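Local coordinates for putative gdp-fucose protein o-fucosyltransferase 1 (Caenorhabditis elegans, PDB 3ZY2) that is a putative protein O-fucosyltransferase of the GT-B clan, crystallised here with guanosine-5'-diphosphate, at residues A[133-145]-A[157-171]. Residues are numbered along the deposited sequence; the frame is centred on the assembly and turned at random.
Sequences FVGDEYFGDIPGG and WLEKFPSEEYPVLAF
F139, W157 and F171 form an aromatic cluster where the parallel sheet of the N-terminal Rossmann-like half of this GT-B fold meets helix 157-160. Strand 135-138 is outermost within the chain, and strand 95-98 separates it from strand 168-171, so no backbone-to-backbone bond joins the segments, and side chains bridge them. W157 CH2 lies over one face of the F139 ring, 3.4 Å from CG, with the planes 36° apart, while F139 CE2 meets the F171 ring at its edge. I142 CD1 sits over the five-membered ring of W157, 3.8 Å from its centroid, in a CH-pi contact.

Among the polar contacts, the extended chain of K160, its CG anti to the backbone N (chi1 -172°), carries NZ to Y138 O at 2.7 Å and into a salt bridge with D141 OD1, whose syn lone pair it meets. E137 and Y166 belong also to the subunit interface: Y166 OH donates to E137 OE2 from above the carboxylate plane, while T235 of the second subunit bonds Y166 OH and R237 of that subunit pairs with E137 OE1. At the end of the type II turn 142-145, the indole NE1 of W157 reaches G145 O at 3.0 Å, nearly straight at 168° and within the ring plane.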
ATOM      1  N   PHE A 133     -16.376   8.812   1.908  1.00 26.08           N
ATOM      2  CA  PHE A 133     -15.265   9.648   2.327  1.00 25.98           C
ATOM      3  C   PHE A 133     -15.151  10.892   1.459  1.00 26.70           C
ATOM      4  O   PHE A 133     -15.445  10.845   0.266  1.00 27.75           O
ATOM      5  CB  PHE A 133     -13.954   8.854   2.299  1.00 25.31           C
ATOM      6  CG  PHE A 133     -13.940   7.690   3.256  1.00 24.06           C
ATOM      7  CD1 PHE A 133     -13.797   7.903   4.625  1.00 25.39           C
ATOM      8  CD2 PHE A 133     -14.108   6.394   2.787  1.00 25.07           C
ATOM      9  CE1 PHE A 133     -13.803   6.828   5.514  1.00 23.86           C
ATOM     10  CE2 PHE A 133     -14.110   5.323   3.660  1.00 25.37           C
ATOM     11  CZ  PHE A 133     -13.954   5.540   5.022  1.00 24.25           C
ATOM     12  N   VAL A 134     -14.708  11.989   2.063  1.00 26.76           N
ATOM     13  CA  VAL A 134     -14.674  13.291   1.369  1.00 28.34           C
ATOM     14  C   VAL A 134     -13.265  13.879   1.208  1.00 28.28           C
ATOM     15  O   VAL A 134     -13.098  14.996   0.707  1.00 29.80           O
ATOM     16  CB  VAL A 134     -15.574  14.316   2.075  1.00 29.04           C
ATOM     17  CG1 VAL A 134     -17.005  13.790   2.210  1.00 29.53           C
ATOM     18  CG2 VAL A 134     -14.992  14.713   3.426  1.00 29.58           C
ATOM     19  N   GLY A 135     -12.258  13.125   1.641  1.00 27.95           N
ATOM     20  CA  GLY A 135     -10.860  13.580   1.610  1.00 27.98           C
ATOM     21  C   GLY A 135      -9.955  12.516   2.196  1.00 27.61           C
ATOM     22  O   GLY A 135     -10.436  11.527   2.757  1.00 27.46           O
ATOM     23  N   ASP A 136      -8.647  12.740   2.082  1.00 27.79           N
ATOM     24  CA  ASP A 136      -7.644  11.773   2.503  1.00 27.76           C
ATOM     25  C   ASP A 136      -6.654  12.344   3.513  1.00 27.33           C
ATOM     26  O   ASP A 136      -6.358  13.547   3.495  1.00 28.07           O
ATOM     27  CB  ASP A 136      -6.930  11.181   1.280  1.00 28.39           C
ATOM     28  CG  ASP A 136      -7.824  10.234   0.478  1.00 29.53           C
ATOM     29  OD1 ASP A 136      -8.780   9.650   1.037  1.00 32.70           O
ATOM     30  OD2 ASP A 136      -7.553  10.050  -0.720  1.00 34.17           O
ATOM     31  N   GLU A 137      -6.207  11.477   4.425  1.00 26.01           N
ATOM     32  CA  GLU A 137      -5.092  11.758   5.340  1.00 26.28           C
ATOM     33  C   GLU A 137      -4.052  10.648   5.229  1.00 26.42           C
ATOM     34  O   GLU A 137      -4.402   9.473   5.154  1.00 25.59           O
ATOM     35  CB  GLU A 137      -5.561  11.902   6.797  1.00 25.82           C
ATOM     36  CG  GLU A 137      -6.459  13.115   7.069  1.00 26.81           C
ATOM     37  CD  GLU A 137      -5.710  14.448   7.217  1.00 27.66           C
ATOM     38  OE1 GLU A 137      -4.475  14.447   7.450  1.00 28.75           O
ATOM     39  OE2 GLU A 137      -6.381  15.508   7.130  1.00 27.47           O
ATOM     40  N   TYR A 138      -2.778  11.028   5.193  1.00 26.64           N
ATOM     41  CA  TYR A 138      -1.671  10.078   5.035  1.00 27.25           C
ATOM     42  C   TYR A 138      -0.848   9.982   6.304  1.00 28.07           C
ATOM     43  O   TYR A 138      -0.712  10.970   7.022  1.00 29.11           O
ATOM     44  CB  TYR A 138      -0.790  10.492   3.849  1.00 27.31           C
ATOM     45  CG  TYR A 138      -1.613  10.752   2.616  1.00 25.96           C
ATOM     46  CD1 TYR A 138      -2.250   9.707   1.948  1.00 25.49           C
ATOM     47  CD2 TYR A 138      -1.768  12.039   2.120  1.00 26.51           C
ATOM     48  CE1 TYR A 138      -3.043   9.950   0.830  1.00 26.28           C
ATOM     49  CE2 TYR A 138      -2.539  12.290   0.994  1.00 27.03           C
ATOM     50  CZ  TYR A 138      -3.169  11.238   0.351  1.00 25.54           C
ATOM     51  OH  TYR A 138      -3.937  11.519  -0.761  1.00 27.16           O
ATOM     52  N   PHE A 139      -0.331   8.789   6.595  1.00 29.37           N
ATOM     53  CA  PHE A 139       0.447   8.572   7.820  1.00 31.02           C
ATOM     54  C   PHE A 139       1.797   7.887   7.582  1.00 32.51           C
ATOM     55  O   PHE A 139       2.548   7.632   8.531  1.00 32.96           O
ATOM     56  CB  PHE A 139      -0.375   7.805   8.877  1.00 30.58           C
ATOM     57  CG  PHE A 139      -0.845   6.455   8.422  1.00 29.76           C
ATOM     58  CD1 PHE A 139       0.003   5.349   8.475  1.00 30.48           C
ATOM     59  CD2 PHE A 139      -2.145   6.280   7.946  1.00 30.41           C
ATOM     60  CE1 PHE A 139      -0.433   4.092   8.044  1.00 30.40           C
ATOM     61  CE2 PHE A 139      -2.593   5.024   7.516  1.00 27.98           C
ATOM     62  CZ  PHE A 139      -1.741   3.928   7.567  1.00 30.01           C
ATOM     63  N   GLY A 140       2.100   7.609   6.314  1.00 33.27           N
ATOM     64  CA  GLY A 140       3.368   6.992   5.926  1.00 35.11           C
ATOM     65  C   GLY A 140       4.616   7.775   6.300  1.00 37.09           C
ATOM     66  O   GLY A 140       5.695   7.199   6.413  1.00 37.53           O
ATOM     67  N   ASP A 141       4.467   9.084   6.497  1.00 38.55           N
ATOM     68  CA  ASP A 141       5.595   9.944   6.850  1.00 40.42           C
ATOM     69  C   ASP A 141       5.876   9.968   8.355  1.00 40.74           C
ATOM     70  O   ASP A 141       6.883  10.530   8.797  1.00 41.46           O
ATOM     71  CB  ASP A 141       5.385  11.366   6.316  1.00 41.42           C
ATOM     72  CG  ASP A 141       4.032  11.941   6.695  1.00 43.02           C
ATOM     73  OD1 ASP A 141       3.762  12.124   7.906  1.00 43.72           O
ATOM     74  OD2 ASP A 141       3.239  12.224   5.770  1.00 45.90           O
ATOM     75  N   ILE A 142       4.983   9.364   9.140  1.00 39.91           N
ATOM     76  CA  ILE A 142       5.209   9.245  10.575  1.00 40.50           C
ATOM     77  C   ILE A 142       6.298   8.189  10.800  1.00 40.81           C
ATOM     78  O   ILE A 142       6.153   7.047  10.353  1.00 40.11           O
ATOM     79  CB  ILE A 142       3.901   8.906  11.353  1.00 39.52           C
ATOM     80  CG1 ILE A 142       2.835   9.984  11.101  1.00 39.40           C
ATOM     81  CG2 ILE A 142       4.175   8.749  12.862  1.00 40.59           C
ATOM     82  CD1 ILE A 142       1.453   9.673  11.678  1.00 37.16           C
ATOM     83  N   PRO A 143       7.408   8.583  11.460  1.00 42.15           N
ATOM     84  CA  PRO A 143       8.517   7.670  11.721  1.00 42.55           C
ATOM     85  C   PRO A 143       8.039   6.454  12.502  1.00 42.02           C
ATOM     86  O   PRO A 143       7.442   6.604  13.570  1.00 42.16           O
ATOM     87  CB  PRO A 143       9.474   8.516  12.575  1.00 44.08           C
ATOM     88  CG  PRO A 143       9.158   9.927  12.208  1.00 44.37           C
ATOM     89  CD  PRO A 143       7.680   9.937  11.979  1.00 43.14           C
ATOM     90  N   GLY A 144       8.274   5.265  11.952  1.00 41.49           N
ATOM     91  CA  GLY A 144       7.896   4.015  12.615  1.00 40.91           C
ATOM     92  C   GLY A 144       6.541   3.464  12.209  1.00 39.82           C
ATOM     93  O   GLY A 144       6.163   2.365  12.632  1.00 39.39           O
ATOM     94  N   GLY A 145       5.812   4.226  11.394  1.00 39.44           N
ATOM     95  CA  GLY A 145       4.485   3.833  10.907  1.00 38.45           C
ATOM     96  C   GLY A 145       3.520   3.477  12.023  1.00 38.03           C
ATOM     97  O   GLY A 145       3.357   4.230  12.989  1.00 38.25           O
ATOM     98  N   TRP A 157       1.739  10.481  16.189  1.00 39.58           N
ATOM     99  CA  TRP A 157       0.356  10.289  15.776  1.00 38.15           C
ATOM    100  C   TRP A 157      -0.556  11.300  16.467  1.00 38.97           C
ATOM    101  O   TRP A 157      -1.472  11.826  15.841  1.00 38.59           O
ATOM    102  CB  TRP A 157      -0.107   8.870  16.102  1.00 36.74           C
ATOM    103  CG  TRP A 157       0.277   7.844  15.089  1.00 34.19           C
ATOM    104  CD1 TRP A 157       1.449   7.143  15.031  1.00 34.01           C
ATOM    105  CD2 TRP A 157      -0.522   7.385  13.988  1.00 30.96           C
ATOM    106  NE1 TRP A 157       1.431   6.277  13.962  1.00 31.65           N
ATOM    107  CE2 TRP A 157       0.237   6.409  13.300  1.00 30.17           C
ATOM    108  CE3 TRP A 157      -1.800   7.714  13.507  1.00 28.76           C
ATOM    109  CZ2 TRP A 157      -0.242   5.755  12.166  1.00 27.10           C
ATOM    110  CZ3 TRP A 157      -2.271   7.066  12.372  1.00 26.71           C
ATOM    111  CH2 TRP A 157      -1.498   6.089  11.720  1.00 27.28           C
ATOM    112  N   LEU A 158      -0.306  11.557  17.755  1.00 40.26           N
ATOM    113  CA  LEU A 158      -1.089  12.529  18.523  1.00 41.46           C
ATOM    114  C   LEU A 158      -0.784  13.950  18.062  1.00 42.37           C
ATOM    115  O   LEU A 158      -1.675  14.805  18.008  1.00 42.99           O
ATOM    116  CB  LEU A 158      -0.805  12.392  20.026  1.00 42.56           C
ATOM    117  CG  LEU A 158      -1.825  12.990  20.999  1.00 44.04           C
ATOM    118  CD1 LEU A 158      -3.015  12.056  21.150  1.00 43.56           C
ATOM    119  CD2 LEU A 158      -1.191  13.291  22.356  1.00 45.45           C
ATOM    120  N   GLU A 159       0.490  14.188  17.754  1.00 42.58           N
ATOM    121  CA  GLU A 159       0.969  15.443  17.191  1.00 43.19           C
ATOM    122  C   GLU A 159       0.300  15.685  15.835  1.00 41.48           C
ATOM    123  O   GLU A 159      -0.247  16.760  15.592  1.00 42.09           O
ATOM    124  CB  GLU A 159       2.499  15.383  17.065  1.00 44.00           C
ATOM    125  CG  GLU A 159       3.179  16.495  16.270  1.00 47.06           C
ATOM    126  CD  GLU A 159       4.551  16.067  15.737  1.00 50.06           C
ATOM    127  OE1 GLU A 159       5.375  15.538  16.523  1.00 51.26           O
ATOM    128  OE2 GLU A 159       4.798  16.246  14.522  1.00 50.77           O
ATOM    129  N   LYS A 160       0.311  14.672  14.970  1.00 39.24           N
ATOM    130  CA  LYS A 160      -0.243  14.839  13.627  1.00 37.36           C
ATOM    131  C   LYS A 160      -1.784  14.803  13.570  1.00 36.33           C
ATOM    132  O   LYS A 160      -2.395  15.582  12.832  1.00 35.89           O
ATOM    133  CB  LYS A 160       0.377  13.847  12.639  1.00 36.72           C
ATOM    134  CG  LYS A 160      -0.030  14.127  11.204  1.00 35.54           C
ATOM    135  CD  LYS A 160       0.661  13.242  10.201  1.00 34.23           C
ATOM    136  CE  LYS A 160       0.245  13.646   8.790  1.00 35.64           C
ATOM    137  NZ  LYS A 160       0.990  12.924   7.717  1.00 32.59           N
ATOM    138  N   PHE A 161      -2.413  13.922  14.347  1.00 34.93           N
ATOM    139  CA  PHE A 161      -3.882  13.809  14.314  1.00 33.75           C
ATOM    140  C   PHE A 161      -4.566  14.041  15.663  1.00 34.93           C
ATOM    141  O   PHE A 161      -4.999  13.079  16.308  1.00 34.56           O
ATOM    142  CB  PHE A 161      -4.324  12.460  13.733  1.00 32.40           C
ATOM    143  CG  PHE A 161      -3.735  12.153  12.381  1.00 29.50           C
ATOM    144  CD1 PHE A 161      -4.095  12.901  11.260  1.00 29.98           C
ATOM    145  CD2 PHE A 161      -2.821  11.120  12.228  1.00 28.92           C
ATOM    146  CE1 PHE A 161      -3.548  12.623  10.014  1.00 27.11           C
ATOM    147  CE2 PHE A 161      -2.264  10.829  10.976  1.00 28.34           C
ATOM    148  CZ  PHE A 161      -2.633  11.588   9.869  1.00 29.22           C
ATOM    149  N   PRO A 162      -4.684  15.318  16.088  1.00 36.15           N
ATOM    150  CA  PRO A 162      -5.365  15.621  17.349  1.00 37.13           C
ATOM    151  C   PRO A 162      -6.850  15.268  17.293  1.00 36.68           C
ATOM    152  O   PRO A 162      -7.457  15.283  16.218  1.00 35.90           O
ATOM    153  CB  PRO A 162      -5.188  17.140  17.497  1.00 38.18           C
ATOM    154  CG  PRO A 162      -4.097  17.509  16.537  1.00 38.49           C
ATOM    155  CD  PRO A 162      -4.217  16.543  15.412  1.00 36.84           C
ATOM    156  N   SER A 163      -7.418  14.976  18.459  1.00 37.55           N
ATOM    157  CA  SER A 163      -8.800  14.526  18.581  1.00 37.56           C
ATOM    158  C   SER A 163      -9.840  15.535  18.101  1.00 37.74           C
ATOM    159  O   SER A 163     -10.864  15.144  17.547  1.00 37.17           O
ATOM    160  CB  SER A 163      -9.097  14.144  20.033  1.00 38.66           C
ATOM    161  OG  SER A 163      -7.909  13.794  20.733  1.00 40.98           O
ATOM    162  N   GLU A 164      -9.584  16.829  18.313  1.00 38.66           N
ATOM    163  CA  GLU A 164     -10.566  17.863  17.981  1.00 39.40           C
ATOM    164  C   GLU A 164     -10.901  17.942  16.481  1.00 38.41           C
ATOM    165  O   GLU A 164     -12.083  17.976  16.107  1.00 38.93           O
ATOM    166  CB  GLU A 164     -10.127  19.232  18.528  1.00 41.01           C
ATOM    167  CG  GLU A 164     -11.068  20.402  18.191  1.00 43.99           C
ATOM    168  CD  GLU A 164     -12.275  20.536  19.119  1.00 47.32           C
ATOM    169  OE1 GLU A 164     -12.797  19.515  19.628  1.00 48.16           O
ATOM    170  OE2 GLU A 164     -12.714  21.689  19.339  1.00 49.43           O
ATOM    171  N   GLU A 165      -9.870  17.971  15.638  1.00 36.70           N
ATOM    172  CA  GLU A 165     -10.064  17.975  14.189  1.00 35.39           C
ATOM    173  C   GLU A 165     -10.266  16.566  13.633  1.00 33.41           C
ATOM    174  O   GLU A 165     -10.983  16.395  12.631  1.00 32.79           O
ATOM    175  CB  GLU A 165      -8.895  18.657  13.474  1.00 35.75           C
ATOM    176  CG  GLU A 165      -9.041  18.757  11.935  1.00 35.43           C
ATOM    177  CD  GLU A 165     -10.261  19.566  11.467  1.00 37.53           C
ATOM    178  OE1 GLU A 165     -10.643  20.544  12.147  1.00 39.31           O
ATOM    179  OE2 GLU A 165     -10.845  19.214  10.415  1.00 36.91           O
ATOM    180  N   TYR A 166      -9.644  15.573  14.285  1.00 31.95           N
ATOM    181  CA  TYR A 166      -9.691  14.163  13.839  1.00 29.82           C
ATOM    182  C   TYR A 166     -10.300  13.248  14.903  1.00 28.46           C
ATOM    183  O   TYR A 166      -9.595  12.435  15.526  1.00 27.99           O
ATOM    184  CB  TYR A 166      -8.303  13.656  13.435  1.00 29.46           C
ATOM    185  CG  TYR A 166      -7.653  14.497  12.376  1.00 29.53           C
ATOM    186  CD1 TYR A 166      -8.006  14.346  11.037  1.00 27.34           C
ATOM    187  CD2 TYR A 166      -6.694  15.457  12.710  1.00 30.21           C
ATOM    188  CE1 TYR A 166      -7.433  15.128  10.052  1.00 29.02           C
ATOM    189  CE2 TYR A 166      -6.104  16.240  11.733  1.00 30.51           C
ATOM    190  CZ  TYR A 166      -6.469  16.067  10.405  1.00 29.01           C
ATOM    191  OH  TYR A 166      -5.888  16.858   9.443  1.00 29.15           O
ATOM    192  N   PRO A 167     -11.621  13.368  15.115  1.00 28.40           N
ATOM    193  CA  PRO A 167     -12.279  12.569  16.139  1.00 27.05           C
ATOM    194  C   PRO A 167     -12.277  11.081  15.793  1.00 25.30           C
ATOM    195  O   PRO A 167     -12.341  10.240  16.698  1.00 24.75           O
ATOM    196  CB  PRO A 167     -13.712  13.115  16.150  1.00 27.79           C
ATOM    197  CG  PRO A 167     -13.879  13.831  14.860  1.00 28.15           C
ATOM    198  CD  PRO A 167     -12.537  14.356  14.509  1.00 28.73           C
ATOM    199  N   VAL A 168     -12.221  10.777  14.499  1.00 23.21           N
ATOM    200  CA  VAL A 168     -12.282   9.386  14.032  1.00 21.92           C
ATOM    201  C   VAL A 168     -11.200   9.137  12.990  1.00 21.51           C
ATOM    202  O   VAL A 168     -11.193   9.764  11.935  1.00 22.15           O
ATOM    203  CB  VAL A 168     -13.673   9.006  13.438  1.00 20.30           C
ATOM    204  CG1 VAL A 168     -13.636   7.541  12.909  1.00 20.51           C
ATOM    205  CG2 VAL A 168     -14.797   9.183  14.465  1.00 22.41           C
ATOM    206  N   LEU A 169     -10.286   8.206  13.263  1.00 21.32           N
ATOM    207  CA  LEU A 169      -9.348   7.763  12.250  1.00 21.70           C
ATOM    208  C   LEU A 169      -9.993   6.578  11.557  1.00 20.87           C
ATOM    209  O   LEU A 169     -10.332   5.596  12.216  1.00 20.65           O
ATOM    210  CB  LEU A 169      -8.012   7.330  12.880  1.00 21.91           C
ATOM    211  CG  LEU A 169      -6.892   8.284  13.305  1.00 26.80           C
ATOM    212  CD1 LEU A 169      -7.298   9.761  13.492  1.00 25.61           C
ATOM    213  CD2 LEU A 169      -6.172   7.770  14.530  1.00 24.40           C
ATOM    214  N   ALA A 170     -10.176   6.662  10.244  1.00 19.89           N
ATOM    215  CA  ALA A 170     -10.854   5.611   9.486  1.00 19.35           C
ATOM    216  C   ALA A 170      -9.934   4.985   8.459  1.00 19.37           C
ATOM    217  O   ALA A 170      -9.434   5.670   7.585  1.00 19.26           O
ATOM    218  CB  ALA A 170     -12.104   6.166   8.812  1.00 19.56           C
ATOM    219  N   PHE A 171      -9.721   3.675   8.562  1.00 18.29           N
ATOM    220  CA  PHE A 171      -8.771   2.948   7.712  1.00 19.14           C
ATOM    221  C   PHE A 171      -9.491   1.913   6.832  1.00 20.36           C
ATOM    222  O   PHE A 171     -10.179   1.022   7.349  1.00 20.28           O
ATOM    223  CB  PHE A 171      -7.757   2.202   8.588  1.00 18.34           C
ATOM    224  CG  PHE A 171      -6.962   3.070   9.527  1.00 17.64           C
ATOM    225  CD1 PHE A 171      -7.435   3.363  10.818  1.00 19.12           C
ATOM    226  CD2 PHE A 171      -5.691   3.534   9.166  1.00 18.89           C
ATOM    227  CE1 PHE A 171      -6.687   4.124  11.695  1.00 21.01           C
ATOM    228  CE2 PHE A 171      -4.946   4.289  10.044  1.00 18.45           C
ATOM    229  CZ  PHE A 171      -5.433   4.611  11.295  1.00 21.18           C
TER